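Local coordinates for protein aminoglycoside phosphotransferase (Mycobacterium smegmatis, PDB 6EF6) that acts as an (S)-1-amino-2-propanol kinase of the aminoacetone utilization microcompartment, phosphorylating a small amino alcohol, at residues A[86-91]-A[98-103]; A[130-135]-A[249-254]. One frame throughout, in Å; residues are numbered along the deposited sequence.

Interaction 1. Residues A[86-91]-A[98-103]. With BEZ (benzoic acid), chain B.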
loop_
_atom_site.group_PDB
_atom_site.type_symbol
_atom_site.label_atom_id
_atom_site.label_comp_id
_atom_site.label_asym_id
_atom_site.label_seq_id
_atom_site.Cartn_x
_atom_site.Cartn_y
_atom_site.Cartn_z
ATOM N N ASP A 86 -1.288 -16.365 -2.321
ATOM C CA ASP A 86 -1.300 -16.992 -3.648
ATOM C C ASP A 86 -0.714 -16.065 -4.710
ATOM O O ASP A 86 0.008 -16.514 -5.610
ATOM C CB ASP A 86 -2.730 -17.354 -4.029
ATOM C CG ASP A 86 -3.268 -18.586 -3.269
ATOM O OD1 ASP A 86 -2.440 -19.362 -2.726
ATOM O OD2 ASP A 86 -4.504 -18.725 -3.219
ATOM N N TRP A 87 -0.975 -14.742 -4.625
ATOM C CA TRP A 87 -0.322 -13.849 -5.567
ATOM C C TRP A 87 1.183 -13.823 -5.331
ATOM O O TRP A 87 1.971 -13.837 -6.296
ATOM C CB TRP A 87 -0.911 -12.444 -5.498
ATOM C CG TRP A 87 -0.525 -11.559 -6.647
ATOM C CD1 TRP A 87 -0.064 -11.949 -7.860
ATOM C CD2 TRP A 87 -0.558 -10.115 -6.703
ATOM N NE1 TRP A 87 0.199 -10.868 -8.656
ATOM C CE2 TRP A 87 -0.077 -9.714 -7.970
ATOM C CE3 TRP A 87 -0.912 -9.136 -5.792
ATOM C CZ2 TRP A 87 -0.013 -8.402 -8.374
ATOM C CZ3 TRP A 87 -0.814 -7.817 -6.175
ATOM C CH2 TRP A 87 -0.349 -7.444 -7.452
ATOM N N LEU A 88 1.612 -13.767 -4.061
ATOM C CA LEU A 88 3.047 -13.777 -3.805
ATOM C C LEU A 88 3.694 -15.012 -4.395
ATOM O O LEU A 88 4.777 -14.927 -4.988
ATOM C CB LEU A 88 3.365 -13.711 -2.300
ATOM C CG LEU A 88 2.883 -12.522 -1.514
ATOM C CD1 LEU A 88 3.345 -12.619 -0.051
ATOM C CD2 LEU A 88 3.342 -11.219 -2.142
ATOM N N ALA A 89 3.044 -16.162 -4.260
ATOM C CA ALA A 89 3.626 -17.394 -4.779
ATOM C C ALA A 89 3.774 -17.345 -6.295
ATOM O O ALA A 89 4.770 -17.838 -6.847
ATOM C CB ALA A 89 2.767 -18.584 -4.351
ATOM N N ALA A 90 2.794 -16.764 -6.985
ATOM C CA ALA A 90 2.868 -16.627 -8.442
ATOM C C ALA A 90 3.928 -15.614 -8.844
ATOM O O ALA A 90 4.678 -15.840 -9.796
ATOM C CB ALA A 90 1.505 -16.228 -8.980
ATOM N N LEU A 91 4.030 -14.505 -8.110
ATOM C CA LEU A 91 5.069 -13.515 -8.408
ATOM C C LEU A 91 6.457 -14.117 -8.209
ATOM O O LEU A 91 7.372 -13.851 -8.994
ATOM C CB LEU A 91 4.885 -12.259 -7.540
ATOM C CG LEU A 91 3.672 -11.424 -7.928
ATOM C CD1 LEU A 91 3.369 -10.466 -6.771
ATOM C CD2 LEU A 91 3.862 -10.664 -9.225
ATOM N N THR A 98 10.951 -9.266 -7.010
ATOM C CA THR A 98 11.301 -9.989 -5.791
ATOM C C THR A 98 10.258 -9.668 -4.719
ATOM O O THR A 98 9.991 -8.498 -4.438
ATOM C CB THR A 98 12.680 -9.552 -5.326
ATOM O OG1 THR A 98 13.625 -9.753 -6.399
ATOM C CG2 THR A 98 13.086 -10.319 -4.110
ATOM N N VAL A 99 9.689 -10.711 -4.106
ATOM C CA VAL A 99 8.648 -10.573 -3.088
ATOM C C VAL A 99 8.969 -11.445 -1.876
ATOM O O VAL A 99 9.865 -12.281 -1.963
ATOM C CB VAL A 99 7.255 -10.909 -3.663
ATOM C CG1 VAL A 99 6.907 -10.016 -4.835
ATOM C CG2 VAL A 99 7.144 -12.362 -4.095
ATOM N N PRO A 100 8.239 -11.339 -0.779
ATOM C CA PRO A 100 8.531 -12.196 0.379
ATOM C C PRO A 100 8.188 -13.650 0.117
ATOM O O PRO A 100 7.286 -13.969 -0.660
ATOM C CB PRO A 100 7.628 -11.635 1.479
ATOM C CG PRO A 100 7.263 -10.206 0.997
ATOM C CD PRO A 100 7.151 -10.387 -0.481
ATOM N N THR A 101 8.910 -14.527 0.817
ATOM C CA THR A 101 8.671 -15.966 0.802
ATOM C C THR A 101 8.052 -16.394 2.123
ATOM O O THR A 101 8.614 -16.150 3.193
ATOM C CB THR A 101 9.975 -16.732 0.614
ATOM O OG1 THR A 101 10.566 -16.378 -0.649
ATOM C CG2 THR A 101 9.716 -18.218 0.612
ATOM N N VAL A 102 6.907 -17.063 2.048
ATOM C CA VAL A 102 6.221 -17.485 3.253
ATOM C C VAL A 102 6.974 -18.652 3.894
ATOM O O VAL A 102 7.472 -19.552 3.204
ATOM C CB VAL A 102 4.774 -17.868 2.895
ATOM C CG1 VAL A 102 4.104 -18.555 4.095
ATOM C CG2 VAL A 102 3.988 -16.666 2.487
ATOM N N VAL A 103 7.074 -18.629 5.219
ATOM C CA VAL A 103 7.589 -19.756 6.007
ATOM C C VAL A 103 6.382 -20.519 6.545
ATOM O O VAL A 103 5.661 -19.982 7.395
ATOM C CB VAL A 103 8.468 -19.261 7.162
ATOM C CG1 VAL A 103 8.879 -20.420 8.101
ATOM C CG2 VAL A 103 9.672 -18.583 6.622
HETATM C C BEZ B . 4.567 -7.483 5.351
HETATM O O1 BEZ B . 3.829 -8.000 4.512
HETATM O O2 BEZ B . 4.074 -6.713 6.224
HETATM C C1 BEZ B . 6.026 -7.787 5.296
HETATM C C2 BEZ B . 6.938 -6.953 5.916
HETATM C C3 BEZ B . 8.293 -7.257 5.855
HETATM C C4 BEZ B . 8.724 -8.380 5.162
HETATM C C5 BEZ B . 7.801 -9.217 4.543
HETATM C C6 BEZ B . 6.458 -8.908 4.604
#
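Leu91, which packs against Val99, also lays CD1 on one face of the indole ring of Trp87, 3.6 Å above the plane and displaced toward the rim. Trp164 stacks with the same indole, Phe253 meets it edge-to-face, and NE1 is satisfied by His160, so the ring is fixed both by packing and by its single N-H. Pro100 comes to the C5-C6 rim of the second flat group, the bound benzoic acid, with CG 3.7 Å from C5.

The side chains that meet between these rings are all aliphatic, and Val99 CG2 also rests on a helix carbonyl. Val99 inserts its two methyls beside the helix, crossing Leu91 at about a right angle. CG1 touches CB of Leu91 at 4.1 Å. A chi1 of -59° puts CG1 beside the backbone N, anti to the carbonyl carbon, and CG2 between the two, from where it reaches Leu88 O at 3.6 Å. Leu88 uses its CD2 branch twice, against Val99 CB and, again at 4.2 Å, against Pro100 CD. Branched aliphatic residues suit these buried positions because they fill the angle between helix and chain without polar atoms needing partners; the proline ring turns CD to Leu88, and CB and CG to the ligand.

Helix 78-94 and the chain after it probably correspond to the αC helix and αC-β4 loop of the protein-kinase-like N-lobe. Helix 147-163 flanks Leu91 through Leu157 and His160, whereas strand 124-130 pairs with the loop's far end and sets Phe129 against Pro100 and Val102.

Interaction 2. Residues A[130-135]-A[249-254]. With NA (sodium ion), chain D; BEZ (benzoic acid), chain B.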
loop_
_atom_site.group_PDB
_atom_site.type_symbol
_atom_site.label_atom_id
_atom_site.label_comp_id
_atom_site.label_asym_id
_atom_site.label_seq_id
_atom_site.Cartn_x
_atom_site.Cartn_y
_atom_site.Cartn_z
ATOM N N GLU A 130 10.407 -15.293 5.246
ATOM C CA GLU A 130 11.859 -15.350 5.308
ATOM C C GLU A 130 12.415 -13.939 5.433
ATOM O O GLU A 130 11.755 -12.947 5.088
ATOM C CB GLU A 130 12.440 -16.044 4.073
ATOM C CG GLU A 130 11.992 -17.496 3.932
ATOM C CD GLU A 130 12.716 -18.264 2.838
ATOM O OE1 GLU A 130 13.489 -17.654 2.071
ATOM O OE2 GLU A 130 12.492 -19.490 2.742
ATOM N N MET A 131 13.647 -13.856 5.928
ATOM C CA MET A 131 14.306 -12.564 6.071
ATOM C C MET A 131 14.382 -11.870 4.705
ATOM O O MET A 131 14.480 -12.510 3.652
ATOM C CB MET A 131 15.704 -12.744 6.682
ATOM C CG MET A 131 16.425 -11.467 6.984
ATOM S SD MET A 131 15.447 -10.358 7.988
ATOM C CE MET A 131 16.550 -8.981 8.210
ATOM N N VAL A 132 14.274 -10.544 4.736
ATOM C CA VAL A 132 14.317 -9.693 3.551
ATOM C C VAL A 132 15.464 -8.710 3.724
ATOM O O VAL A 132 15.556 -8.043 4.759
ATOM C CB VAL A 132 12.989 -8.935 3.389
ATOM C CG1 VAL A 132 13.100 -7.894 2.259
ATOM C CG2 VAL A 132 11.838 -9.893 3.118
ATOM N N GLY A 133 16.335 -8.615 2.714
ATOM C CA GLY A 133 17.406 -7.631 2.772
ATOM C C GLY A 133 16.857 -6.218 2.878
ATOM O O GLY A 133 16.056 -5.777 2.044
ATOM N N GLY A 134 17.306 -5.492 3.896
ATOM C CA GLY A 134 16.857 -4.143 4.152
ATOM C C GLY A 134 15.932 -4.041 5.342
ATOM O O GLY A 134 15.621 -2.923 5.776
ATOM N N ALA A 135 15.489 -5.171 5.900
ATOM C CA ALA A 135 14.533 -5.133 6.997
ATOM C C ALA A 135 15.182 -4.997 8.365
ATOM O O ALA A 135 14.495 -4.617 9.309
ATOM C CB ALA A 135 13.676 -6.405 6.987
ATOM N N THR A 249 13.066 -5.762 -2.666
ATOM C CA THR A 249 11.941 -6.633 -2.328
ATOM C C THR A 249 10.701 -5.812 -2.054
ATOM O O THR A 249 10.716 -4.939 -1.187
ATOM C CB THR A 249 12.267 -7.478 -1.090
ATOM O OG1 THR A 249 13.497 -8.178 -1.280
ATOM C CG2 THR A 249 11.209 -8.518 -0.837
ATOM N N VAL A 250 9.619 -6.102 -2.762
ATOM C CA VAL A 250 8.347 -5.454 -2.499
ATOM C C VAL A 250 7.685 -6.164 -1.333
ATOM O O VAL A 250 7.565 -7.396 -1.352
ATOM C CB VAL A 250 7.433 -5.531 -3.730
ATOM C CG1 VAL A 250 6.103 -4.763 -3.440
ATOM C CG2 VAL A 250 8.116 -4.965 -4.957
ATOM N N ILE A 251 7.344 -5.403 -0.284
ATOM C CA ILE A 251 6.747 -5.983 0.908
ATOM C C ILE A 251 5.330 -5.417 1.077
ATOM O O ILE A 251 4.878 -4.520 0.347
ATOM C CB ILE A 251 7.612 -5.730 2.165
ATOM C CG1 ILE A 251 7.689 -4.249 2.501
ATOM C CG2 ILE A 251 8.998 -6.341 1.989
ATOM C CD1 ILE A 251 8.055 -3.972 3.953
ATOM N N ASP A 252 4.621 -5.925 2.090
ATOM C CA ASP A 252 3.363 -5.340 2.556
ATOM C C ASP A 252 2.311 -5.285 1.452
ATOM O O ASP A 252 1.768 -4.233 1.120
ATOM C CB ASP A 252 3.584 -3.954 3.165
ATOM C CG ASP A 252 2.355 -3.433 3.904
ATOM O OD1 ASP A 252 1.412 -4.215 4.101
ATOM O OD2 ASP A 252 2.346 -2.237 4.268
ATOM N N PHE A 253 1.971 -6.489 0.976
ATOM C CA PHE A 253 0.848 -6.697 0.048
ATOM C C PHE A 253 -0.509 -6.706 0.773
ATOM O O PHE A 253 -1.514 -7.146 0.204
ATOM C CB PHE A 253 1.049 -7.984 -0.796
ATOM C CG PHE A 253 2.031 -7.874 -1.909
ATOM C CD1 PHE A 253 3.416 -7.841 -1.673
ATOM C CD2 PHE A 253 1.609 -7.936 -3.231
ATOM C CE1 PHE A 253 4.319 -7.788 -2.717
ATOM C CE2 PHE A 253 2.536 -7.871 -4.264
ATOM C CZ PHE A 253 3.872 -7.804 -4.026
ATOM N N ASP A 254 -0.572 -6.291 2.046
ATOM C CA ASP A 254 -1.793 -6.517 2.805
ATOM C C ASP A 254 -2.975 -5.664 2.340
ATOM O O ASP A 254 -4.096 -5.986 2.738
ATOM C CB ASP A 254 -1.516 -6.244 4.287
ATOM C CG ASP A 254 -2.662 -6.701 5.204
ATOM O OD1 ASP A 254 -3.101 -7.870 5.151
ATOM O OD2 ASP A 254 -3.126 -5.880 6.041
HETATM NA NA NA D . 0.155 -0.855 4.059
HETATM C C BEZ B . 4.567 -7.483 5.351
HETATM O O1 BEZ B . 3.829 -8.000 4.512
HETATM O O2 BEZ B . 4.074 -6.713 6.224
HETATM C C1 BEZ B . 6.026 -7.787 5.296
HETATM C C2 BEZ B . 6.938 -6.953 5.916
HETATM C C3 BEZ B . 8.293 -7.257 5.855
HETATM C C4 BEZ B . 8.724 -8.380 5.162
HETATM C C5 BEZ B . 7.801 -9.217 4.543
HETATM C C6 BEZ B . 6.458 -8.908 4.604
HETATM O O HOH W 1 15.689 -6.676 -0.504
HETATM O O HOH W 2 -0.620 -2.510 2.820
HETATM O O HOH W 3 -0.046 -2.414 5.967
HETATM O O HOH W 4 -1.618 0.050 4.464
#
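A single water bridges the two segments, hydrogen-bonded to Gly133 O at 2.7 Å and to Thr249 OG1 at 2.8 Å. In the protein-kinase-like fold of this phosphotransferase family, residues 130-135 lead away from the last strand of the N-lobe sheet, as the interlobe linker does in kinases, and Asp252-Phe253-Asp254 is consistent with a counterpart of the DFG motif. The first segment bends in a type II turn from Val132 to Ala135, closed by Ala135 N to Val132 O; Gly134 takes backbone angles at which any CB would be pressed against the preceding carbonyl O, which explains the glycine.

Val132 and Thr249 meet tip to tip. With CG1 anti to its backbone N (chi1 172°), Val132 drives that methyl onto Thr249 CB at 3.5 Å, a tight fit for two carbons. Threonine suits the spot by offering carbon to the valine and a hydroxyl to the water. Ile251 lies over one face of the benzoic acid ring with CB, CG2 and CD1, the last 3.7 Å from C2, while the other valine methyl, CG2, stands at the rim, 4.0 Å from C4. The ligand is hydrogen-bonded to Arg69 NH1, and Asp252 N adds a weak bond to O1 (3.3 Å, 126° at the hydrogen).

Beyond the ligand, Asp252 has left-handed backbone angles and its carboxylate divides its work: OD1 accepts from two waters that themselves bind sodium, while OD2 binds the ion directly at 2.6 Å, alongside Asp231.

How the interactions relate
The two contacts, with centres 10 Å apart, share one benzoic acid: Pro100 of interaction 1 and Val132, Ile251 and Asp252 of interaction 2 all border it, in what is probably the nucleotide cleft, judging by the kinase fold. Residues 98-103 connect both halves. Thr98 O probably accepts a hydrogen bond from Val250 N at 2.9 Å, and Thr101 O probably one from Glu130 N at the same length, tying this loop to strand 248-250 and to the start of 130-135 alike. Leu88 CD2 also packs on Phe253 CD1 at 3.4 Å, joining helix 78-94 to the residue that follows the sodium ligand Asp252. Pro100 itself lies about 12 Å from that sodium, measured from its side chain.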